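Alpha/beta hydrolase fold-3 domain-containing protein (Enterococcus faecalis, PDB 2QRU) is of unknown function but has an alpha/beta hydrolase fold and is probably a hydrolase working through a Ser-His-Asp triad. Local coordinates at residues 11-22 with 55-65; 35-43 with 166-176. All coordinates share one frame; numbering follows the deposited sequence.

Contact 1 of 2, residues 11-22 with 55-65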
loop_
_atom_site.group_PDB
_atom_site.type_symbol
_atom_site.label_atom_id
_atom_site.label_comp_id
_atom_site.label_asym_id
_atom_site.label_seq_id
_atom_site.Cartn_x
_atom_site.Cartn_y
_atom_site.Cartn_z
ATOM N N LEU A 11 -8.473 5.198 16.225
ATOM C CA LEU A 11 -9.814 4.751 15.948
ATOM C C LEU A 11 -10.188 3.659 16.956
ATOM O O LEU A 11 -9.312 3.094 17.625
ATOM C CB LEU A 11 -9.883 4.203 14.504
ATOM C CG LEU A 11 -9.436 5.228 13.442
ATOM C CD1 LEU A 11 -9.242 4.552 12.072
ATOM C CD2 LEU A 11 -10.401 6.420 13.331
ATOM N N ALA A 12 -11.482 3.369 17.034
ATOM C CA ALA A 12 -12.042 2.429 18.018
ATOM C C ALA A 12 -11.348 1.064 18.125
ATOM O O ALA A 12 -11.280 0.485 19.210
ATOM C CB ALA A 12 -13.505 2.237 17.746
ATOM N N ASN A 13 -10.851 0.541 17.005
ATOM C CA ASN A 13 -10.237 -0.789 16.988
ATOM C C ASN A 13 -8.734 -0.771 17.295
ATOM O O ASN A 13 -8.083 -1.819 17.261
ATOM C CB ASN A 13 -10.510 -1.499 15.645
ATOM C CG ASN A 13 -9.768 -0.869 14.494
ATOM O OD1 ASN A 13 -9.216 0.229 14.625
ATOM N ND2 ASN A 13 -9.757 -1.559 13.344
ATOM N N GLY A 14 -8.194 0.410 17.612
ATOM C CA GLY A 14 -6.774 0.529 17.949
ATOM C C GLY A 14 -5.868 1.010 16.825
ATOM O O GLY A 14 -4.714 1.384 17.082
ATOM N N ALA A 15 -6.370 1.001 15.583
ATOM C CA ALA A 15 -5.645 1.584 14.468
ATOM C C ALA A 15 -5.495 3.090 14.650
ATOM O O ALA A 15 -6.415 3.757 15.106
ATOM C CB ALA A 15 -6.365 1.311 13.130
ATOM N N THR A 16 -4.337 3.608 14.278
ATOM C CA THR A 16 -4.156 5.048 14.271
ATOM C C THR A 16 -3.973 5.525 12.837
ATOM O O THR A 16 -3.576 4.758 11.951
ATOM C CB THR A 16 -2.975 5.509 15.137
ATOM O OG1 THR A 16 -1.747 5.143 14.506
ATOM C CG2 THR A 16 -3.031 4.904 16.536
ATOM N N VAL A 17 -4.270 6.806 12.641
ATOM C CA VAL A 17 -4.149 7.474 11.347
ATOM C C VAL A 17 -3.392 8.781 11.591
ATOM O O VAL A 17 -3.622 9.446 12.613
ATOM C CB VAL A 17 -5.541 7.714 10.728
ATOM C CG1 VAL A 17 -6.447 8.527 11.668
ATOM C CG2 VAL A 17 -5.427 8.367 9.312
ATOM N N THR A 18 -2.452 9.101 10.702
ATOM C CA THR A 18 -1.798 10.416 10.693
ATOM C C THR A 18 -2.520 11.258 9.640
ATOM O O THR A 18 -2.615 10.848 8.467
ATOM C CB THR A 18 -0.283 10.319 10.372
ATOM O OG1 THR A 18 0.388 9.534 11.374
ATOM C CG2 THR A 18 0.362 11.714 10.353
ATOM N N ILE A 19 -3.071 12.385 10.090
ATOM C CA ILE A 19 -3.875 13.283 9.236
ATOM C C ILE A 19 -3.028 14.485 8.808
ATOM O O ILE A 19 -2.408 15.148 9.647
ATOM C CB ILE A 19 -5.126 13.771 10.017
ATOM C CG1 ILE A 19 -5.956 12.583 10.484
ATOM C CG2 ILE A 19 -5.984 14.721 9.180
ATOM C CD1 ILE A 19 -6.885 12.877 11.619
ATOM N N TYR A 20 -2.993 14.762 7.505
ATOM C CA TYR A 20 -2.322 15.950 6.990
ATOM C C TYR A 20 -3.388 16.797 6.289
ATOM O O TYR A 20 -3.718 16.545 5.140
ATOM C CB TYR A 20 -1.259 15.556 5.960
ATOM C CG TYR A 20 -0.144 14.623 6.400
ATOM C CD1 TYR A 20 -0.324 13.233 6.416
ATOM C CD2 TYR A 20 1.122 15.133 6.699
ATOM C CE1 TYR A 20 0.719 12.388 6.766
ATOM C CE2 TYR A 20 2.165 14.310 7.050
ATOM C CZ TYR A 20 1.956 12.928 7.073
ATOM O OH TYR A 20 2.982 12.089 7.421
ATOM N N PRO A 21 -3.976 17.780 6.995
ATOM C CA PRO A 21 -5.054 18.589 6.416
ATOM C C PRO A 21 -4.623 19.508 5.256
ATOM O O PRO A 21 -3.465 19.935 5.170
ATOM C CB PRO A 21 -5.537 19.453 7.600
ATOM C CG PRO A 21 -4.933 18.840 8.829
ATOM C CD PRO A 21 -3.682 18.148 8.392
ATOM N N THR A 22 -5.568 19.795 4.370
ATOM C CA THR A 22 -5.380 20.855 3.375
ATOM C C THR A 22 -5.621 22.217 4.040
ATOM O O THR A 22 -6.010 22.281 5.215
ATOM C CB THR A 22 -6.352 20.683 2.213
ATOM O OG1 THR A 22 -7.696 20.687 2.721
ATOM C CG2 THR A 22 -6.090 19.374 1.520
ATOM N N THR A 55 -1.972 17.143 -0.818
ATOM C CA THR A 55 -2.574 18.267 -0.108
ATOM C C THR A 55 -2.649 19.517 -0.987
ATOM O O THR A 55 -3.622 20.277 -0.896
ATOM C CB THR A 55 -1.859 18.576 1.222
ATOM O OG1 THR A 55 -0.508 18.966 0.965
ATOM C CG2 THR A 55 -1.925 17.380 2.184
ATOM N N SER A 56 -1.627 19.752 -1.822
ATOM C CA SER A 56 -1.635 20.917 -2.722
ATOM C C SER A 56 -2.758 20.850 -3.771
ATOM O O SER A 56 -3.121 21.879 -4.370
ATOM C CB SER A 56 -0.300 21.082 -3.426
ATOM O OG SER A 56 -0.140 20.049 -4.378
ATOM N N ASN A 57 -3.270 19.638 -4.001
ATOM C CA ASN A 57 -4.373 19.384 -4.927
ATOM C C ASN A 57 -5.721 19.225 -4.228
ATOM O O ASN A 57 -6.718 18.818 -4.836
ATOM C CB ASN A 57 -4.037 18.190 -5.811
ATOM C CG ASN A 57 -3.115 18.572 -6.946
ATOM O OD1 ASN A 57 -3.464 19.424 -7.783
ATOM N ND2 ASN A 57 -1.917 18.006 -6.955
ATOM N N GLY A 58 -5.749 19.577 -2.941
ATOM C CA GLY A 58 -7.019 19.636 -2.211
ATOM C C GLY A 58 -7.440 18.346 -1.543
ATOM O O GLY A 58 -8.600 18.207 -1.166
ATOM N N TYR A 59 -6.503 17.414 -1.363
ATOM C CA TYR A 59 -6.786 16.164 -0.656
ATOM C C TYR A 59 -6.088 16.133 0.702
ATOM O O TYR A 59 -4.868 16.164 0.779
ATOM C CB TYR A 59 -6.318 14.955 -1.501
ATOM C CG TYR A 59 -7.036 14.875 -2.817
ATOM C CD1 TYR A 59 -8.305 14.293 -2.903
ATOM C CD2 TYR A 59 -6.488 15.446 -3.966
ATOM C CE1 TYR A 59 -9.013 14.259 -4.110
ATOM C CE2 TYR A 59 -7.180 15.405 -5.188
ATOM C CZ TYR A 59 -8.434 14.801 -5.255
ATOM O OH TYR A 59 -9.100 14.782 -6.457
ATOM N N THR A 60 -6.882 16.063 1.757
ATOM C CA THR A 60 -6.383 15.757 3.090
ATOM C C THR A 60 -5.890 14.303 3.078
ATOM O O THR A 60 -6.620 13.394 2.684
ATOM C CB THR A 60 -7.500 15.945 4.143
ATOM O OG1 THR A 60 -7.787 17.348 4.288
ATOM C CG2 THR A 60 -7.089 15.367 5.505
ATOM N N VAL A 61 -4.646 14.091 3.518
ATOM C CA VAL A 61 -4.067 12.746 3.495
ATOM C C VAL A 61 -4.309 12.053 4.831
ATOM O O VAL A 61 -4.056 12.623 5.896
ATOM C CB VAL A 61 -2.554 12.787 3.168
ATOM C CG1 VAL A 61 -1.968 11.383 3.224
ATOM C CG2 VAL A 61 -2.321 13.388 1.770
ATOM N N LEU A 62 -4.803 10.823 4.741
ATOM C CA LEU A 62 -5.045 9.987 5.927
ATOM C C LEU A 62 -4.116 8.780 5.804
ATOM O O LEU A 62 -4.410 7.855 5.057
ATOM C CB LEU A 62 -6.520 9.551 5.974
ATOM C CG LEU A 62 -7.523 10.713 5.885
ATOM C CD1 LEU A 62 -8.939 10.220 5.739
ATOM C CD2 LEU A 62 -7.388 11.655 7.094
ATOM N N ALA A 63 -2.980 8.820 6.501
ATOM C CA ALA A 63 -1.984 7.757 6.410
ATOM C C ALA A 63 -2.314 6.728 7.486
ATOM O O ALA A 63 -2.284 7.052 8.671
ATOM C CB ALA A 63 -0.573 8.329 6.604
ATOM N N LEU A 64 -2.644 5.506 7.078
ATOM C CA LEU A 64 -3.378 4.595 7.968
ATOM C C LEU A 64 -2.568 3.367 8.421
ATOM O O LEU A 64 -1.828 2.769 7.627
ATOM C CB LEU A 64 -4.679 4.140 7.236
ATOM C CG LEU A 64 -5.761 3.386 8.000
ATOM C CD1 LEU A 64 -6.272 4.217 9.202
ATOM C CD2 LEU A 64 -6.941 2.956 7.082
ATOM N N ASP A 65 -2.734 2.979 9.692
ATOM C CA ASP A 65 -2.122 1.732 10.171
ATOM C C ASP A 65 -2.831 0.518 9.590
ATOM O O ASP A 65 -4.053 0.530 9.414
ATOM C CB ASP A 65 -2.293 1.592 11.693
ATOM C CG ASP A 65 -1.402 2.516 12.519
ATOM O OD1 ASP A 65 -0.450 3.143 12.021
ATOM O OD2 ASP A 65 -1.679 2.595 13.731
#
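In the mixed sheet of this alpha/beta hydrolase, strand 16-20 runs antiparallel to strand 59-64, where the parallel part of the sheet begins. Thr18 with Ala63 and Tyr20 with Val61 are the hydrogen-bonded pairs; Thr18 O receives Ala63 N at 2.8 Å. On the face of Val17 and Ile19, Val17 CG2 reaches Leu62 CB at 3.7 Å. Ile19 and Leu62 lie side by side, Ile19 CG1 3.8 Å from Leu62 CD2. On the other face Tyr20 CD1 lies 4.0 Å from Val61 CB, and Val61 O is in plane at the ring edge. Asp65 closes one end: its N donates to Thr16 O at 3.0 Å, and its OD2 accepts Thr16 N at 2.9 Å and Thr16 OG1 at 2.7 Å, both from one face of the carboxylate and well above its plane. Thr16 OG1 sits between its own backbone N and carbonyl carbon (chi1 71°), swinging the hydroxyl to the oxygen that already holds its amide. At the far end Thr22 N makes a weak bond to Thr60 OG1, whose stronger partner is Thr27. The buried carboxylate thus supplies the acceptor for the other half of the Thr16 pair, and Lys43, bridged to OD1, probably balances its charge.

Contact 2 of 2, residues 35-43 with 166-176. With PO4 (phosphate ion), chain B; EDO (1,2-ethanediol), chain G.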
loop_
_atom_site.group_PDB
_atom_site.type_symbol
_atom_site.label_atom_id
_atom_site.label_comp_id
_atom_site.label_asym_id
_atom_site.label_seq_id
_atom_site.Cartn_x
_atom_site.Cartn_y
_atom_site.Cartn_z
ATOM N N GLY A 35 4.257 0.884 2.701
ATOM C CA GLY A 35 4.944 -0.306 2.205
ATOM C C GLY A 35 5.486 -1.188 3.331
ATOM O O GLY A 35 5.257 -0.901 4.518
ATOM N N GLY A 36 6.229 -2.235 2.954
ATOM C CA GLY A 36 6.896 -3.101 3.922
ATOM C C GLY A 36 6.480 -4.564 3.865
ATOM O O GLY A 36 6.666 -5.295 4.851
ATOM N N GLY A 37 5.924 -5.000 2.734
ATOM C CA GLY A 37 5.638 -6.437 2.551
ATOM C C GLY A 37 4.587 -7.063 3.464
ATOM O O GLY A 37 4.505 -8.290 3.545
HETATM N N MSE A 38 3.789 -6.228 4.132
HETATM C CA MSE A 38 2.835 -6.659 5.177
HETATM C C MSE A 38 3.505 -7.323 6.358
HETATM O O MSE A 38 2.846 -8.023 7.128
HETATM C CB MSE A 38 1.713 -7.549 4.603
HETATM C CG MSE A 38 0.834 -6.741 3.645
HETATM SE SE MSE A 38 -0.413 -7.919 2.645
HETATM C CE MSE A 38 0.901 -8.758 1.445
ATOM N N ILE A 39 4.823 -7.118 6.476
ATOM C CA ILE A 39 5.594 -7.609 7.627
ATOM C C ILE A 39 6.266 -6.482 8.435
ATOM O O ILE A 39 6.423 -6.597 9.669
ATOM C CB ILE A 39 6.704 -8.623 7.212
ATOM C CG1 ILE A 39 6.155 -9.775 6.337
ATOM C CG2 ILE A 39 7.498 -9.102 8.440
ATOM C CD1 ILE A 39 5.613 -10.887 7.042
ATOM N N TYR A 40 6.711 -5.415 7.763
ATOM C CA TYR A 40 7.319 -4.292 8.469
ATOM C C TYR A 40 6.765 -2.945 7.989
ATOM O O TYR A 40 5.906 -2.901 7.121
ATOM C CB TYR A 40 8.860 -4.348 8.378
ATOM C CG TYR A 40 9.485 -3.866 7.074
ATOM C CD1 TYR A 40 9.532 -4.684 5.934
ATOM C CD2 TYR A 40 10.057 -2.589 6.992
ATOM C CE1 TYR A 40 10.112 -4.225 4.733
ATOM C CE2 TYR A 40 10.637 -2.119 5.805
ATOM C CZ TYR A 40 10.683 -2.939 4.691
ATOM O OH TYR A 40 11.266 -2.443 3.534
ATOM N N GLY A 41 7.237 -1.865 8.607
ATOM C CA GLY A 41 6.994 -0.526 8.067
ATOM C C GLY A 41 5.938 0.262 8.806
ATOM O O GLY A 41 5.395 -0.193 9.828
ATOM N N THR A 42 5.629 1.442 8.263
ATOM C CA THR A 42 4.927 2.449 9.010
ATOM C C THR A 42 4.254 3.449 8.082
ATOM O O THR A 42 4.802 3.784 7.033
ATOM C CB THR A 42 5.940 3.184 9.943
ATOM O OG1 THR A 42 5.298 4.277 10.598
ATOM C CG2 THR A 42 7.134 3.719 9.142
ATOM N N LYS A 43 3.060 3.893 8.471
ATOM C CA LYS A 43 2.370 5.046 7.849
ATOM C C LYS A 43 3.282 6.261 7.750
ATOM O O LYS A 43 3.081 7.129 6.907
ATOM C CB LYS A 43 1.102 5.433 8.614
ATOM C CG LYS A 43 1.296 5.781 10.119
ATOM C CD LYS A 43 -0.026 6.187 10.761
ATOM C CE LYS A 43 0.157 6.484 12.290
ATOM N NZ LYS A 43 0.718 5.287 12.995
ATOM N N ASP A 166 1.970 -0.795 13.861
ATOM C CA ASP A 166 2.953 0.147 13.327
ATOM C C ASP A 166 4.360 -0.256 13.730
ATOM O O ASP A 166 4.586 -0.764 14.846
ATOM C CB ASP A 166 2.631 1.550 13.864
ATOM C CG ASP A 166 3.486 2.644 13.242
ATOM O OD1 ASP A 166 3.732 2.614 12.001
ATOM O OD2 ASP A 166 3.839 3.574 13.999
ATOM N N ASP A 167 5.304 -0.024 12.825
ATOM C CA ASP A 167 6.711 -0.354 13.026
ATOM C C ASP A 167 7.519 0.882 12.628
ATOM O O ASP A 167 8.160 0.904 11.572
ATOM C CB ASP A 167 7.048 -1.598 12.179
ATOM C CG ASP A 167 8.524 -1.974 12.207
ATOM O OD1 ASP A 167 9.224 -1.768 13.237
ATOM O OD2 ASP A 167 8.981 -2.504 11.168
ATOM N N PRO A 168 7.450 1.944 13.459
ATOM C CA PRO A 168 7.930 3.278 13.018
ATOM C C PRO A 168 9.427 3.389 12.686
ATOM O O PRO A 168 9.821 4.308 11.969
ATOM C CB PRO A 168 7.556 4.204 14.181
ATOM C CG PRO A 168 7.410 3.288 15.378
ATOM C CD PRO A 168 6.884 1.974 14.821
ATOM N N PHE A 169 10.241 2.462 13.170
ATOM C CA PHE A 169 11.683 2.516 12.925
ATOM C C PHE A 169 12.181 1.388 12.015
ATOM O O PHE A 169 13.385 1.116 11.951
ATOM C CB PHE A 169 12.426 2.567 14.259
ATOM C CG PHE A 169 12.001 3.720 15.114
ATOM C CD1 PHE A 169 12.092 5.027 14.624
ATOM C CD2 PHE A 169 11.448 3.504 16.370
ATOM C CE1 PHE A 169 11.674 6.119 15.401
ATOM C CE2 PHE A 169 11.030 4.587 17.160
ATOM C CZ PHE A 169 11.144 5.893 16.672
ATOM N N LEU A 170 11.243 0.738 11.319
ATOM C CA LEU A 170 11.554 -0.348 10.386
ATOM C C LEU A 170 12.357 -1.484 11.033
ATOM O O LEU A 170 13.203 -2.111 10.393
ATOM C CB LEU A 170 12.256 0.186 9.122
ATOM C CG LEU A 170 11.728 1.512 8.548
ATOM C CD1 LEU A 170 12.398 1.888 7.227
ATOM C CD2 LEU A 170 10.226 1.454 8.366
ATOM N N SER A 171 12.080 -1.746 12.308
ATOM C CA SER A 171 12.815 -2.743 13.058
ATOM C C SER A 171 12.505 -4.171 12.584
ATOM O O SER A 171 13.300 -5.089 12.788
ATOM C CB SER A 171 12.520 -2.598 14.552
ATOM O OG SER A 171 11.194 -3.002 14.843
ATOM N N ARG A 172 11.356 -4.344 11.932
ATOM C CA ARG A 172 10.943 -5.670 11.470
ATOM C C ARG A 172 11.427 -5.943 10.037
ATOM O O ARG A 172 11.112 -6.991 9.452
ATOM C CB ARG A 172 9.423 -5.819 11.585
ATOM C CG ARG A 172 8.858 -5.626 13.008
ATOM C CD ARG A 172 7.332 -5.443 12.967
ATOM N NE ARG A 172 6.673 -6.611 12.389
ATOM C CZ ARG A 172 6.377 -7.729 13.064
ATOM N NH1 ARG A 172 6.646 -7.815 14.361
ATOM N NH2 ARG A 172 5.793 -8.764 12.444
ATOM N N TYR A 173 12.196 -4.997 9.482
ATOM C CA TYR A 173 12.757 -5.125 8.126
ATOM C C TYR A 173 13.498 -6.464 7.917
ATOM O O TYR A 173 13.300 -7.159 6.908
ATOM C CB TYR A 173 13.665 -3.915 7.815
ATOM C CG TYR A 173 14.544 -4.080 6.596
ATOM C CD1 TYR A 173 15.804 -4.687 6.702
ATOM C CD2 TYR A 173 14.121 -3.633 5.339
ATOM C CE1 TYR A 173 16.614 -4.851 5.590
ATOM C CE2 TYR A 173 14.927 -3.778 4.221
ATOM C CZ TYR A 173 16.166 -4.385 4.354
ATOM O OH TYR A 173 16.968 -4.544 3.249
ATOM N N LEU A 174 14.335 -6.838 8.881
ATOM C CA LEU A 174 15.090 -8.089 8.765
ATOM C C LEU A 174 14.206 -9.334 8.794
ATOM O O LEU A 174 14.560 -10.354 8.198
ATOM C CB LEU A 174 16.183 -8.195 9.846
ATOM C CG LEU A 174 17.355 -7.221 9.722
ATOM C CD1 LEU A 174 18.496 -7.564 10.656
ATOM C CD2 LEU A 174 17.833 -7.121 8.272
ATOM N N LEU A 175 13.083 -9.262 9.504
ATOM C CA LEU A 175 12.194 -10.423 9.613
ATOM C C LEU A 175 11.603 -10.726 8.241
ATOM O O LEU A 175 11.491 -11.887 7.826
ATOM C CB LEU A 175 11.085 -10.170 10.642
ATOM C CG LEU A 175 10.169 -11.360 10.979
ATOM C CD1 LEU A 175 10.924 -12.506 11.641
ATOM C CD2 LEU A 175 9.023 -10.891 11.861
ATOM N N TYR A 176 11.239 -9.657 7.542
ATOM C CA TYR A 176 10.741 -9.746 6.182
ATOM C C TYR A 176 11.762 -10.439 5.270
ATOM O O TYR A 176 11.454 -11.439 4.608
ATOM C CB TYR A 176 10.416 -8.337 5.679
ATOM C CG TYR A 176 9.907 -8.309 4.259
ATOM C CD1 TYR A 176 8.787 -9.053 3.885
ATOM C CD2 TYR A 176 10.552 -7.540 3.289
ATOM C CE1 TYR A 176 8.298 -9.014 2.553
ATOM C CE2 TYR A 176 10.101 -7.515 1.972
ATOM C CZ TYR A 176 8.979 -8.238 1.611
ATOM O OH TYR A 176 8.560 -8.174 0.301
HETATM P P PO4 B . 7.517 -3.554 0.078
HETATM O O1 PO4 B . 7.606 -4.464 -1.139
HETATM O O2 PO4 B . 8.476 -4.090 1.134
HETATM O O3 PO4 B . 8.017 -2.144 -0.250
HETATM O O4 PO4 B . 6.068 -3.515 0.537
HETATM C C1 EDO G . 9.247 1.640 4.250
HETATM O O1 EDO G . 8.800 1.427 2.896
HETATM C C2 EDO G . 8.309 0.813 5.145
HETATM O O2 EDO G . 7.247 1.541 5.772
HETATM O O HOH W 1 3.957 5.982 12.678
HETATM O O HOH W 2 1.775 2.215 10.227
#
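Tyr40, in the loop after strand 28-33, lies against the start of helix 173-181. Over one face of its ring stands Tyr173 CA, 3.9 Å from the centroid in a CH-pi contact, and the edge of the Tyr173 ring turns toward the face of Tyr40 in a T-shaped pair with planes at 85°. Gly36 CA lies over the opposite face. Tyr176 meets Tyr40 obliquely, Tyr176 CD2 lying 3.6 Å from Tyr40 CE1, while Tyr176 CD1 touches Ile39 CG1 and Tyr176 CE1 packs on Gly37 CA. Beside this aromatic cluster, Arg172 NE gives a nearly straight 2.7 Å bond to Ile39 O, which lies in the guanidinium plane; a bend at chi3 (61°) turns the group there, and Asn71, Ala69 and Asp159 take its outer nitrogens. Asp167 OD2 accepts Gly41 N at 3.2 Å on its anti side and Arg172 N on its syn side, from opposite faces of the carboxylate. Thr42 OG1 donates to the syn lone pair of Asp166 OD1 at 2.7 Å, and a water joins that hydroxyl to Asp166 OD2. Lys43 NZ stands a long 3.7 Å from Asp166 OD2, its closer partner being Asp65. At the start of the loop, Gly36 N and Gly37 N both donate to phosphate O4, each at 2.7 Å. The phosphate is probably from the crystallisation liquor, yet His249 and Ala105 bind it too. Two adjacent amides converging on one oxygen are consistent with an oxyanion hole, set in a loop that Asp167 and Arg172 hold through its backbone.

Lys43 joins the two contacts, whose centres are about 19 Å apart. It belongs to loop 35-43 of contact 2, but its NZ makes a 2.6 Å salt bridge to Asp65 OD1 and is hydrogen-bonded to Thr16 OG1 at 2.9 Å, both in contact 1. Its CE passes 3.2 Å from Thr18 OG1. The lysine has a second carboxylate, Asp166, at longer range, an arrangement that probably keeps it protonated. In sequence the loop falls between the two strands of contact 1, but it leaves the sheet from strand 28-33, the neighbour of strand 59-64. Its glycine end reaches the phosphate beside the likely Ser104, His249 and Asp221 triad; contact 1 belongs to the antiparallel side of the sheet.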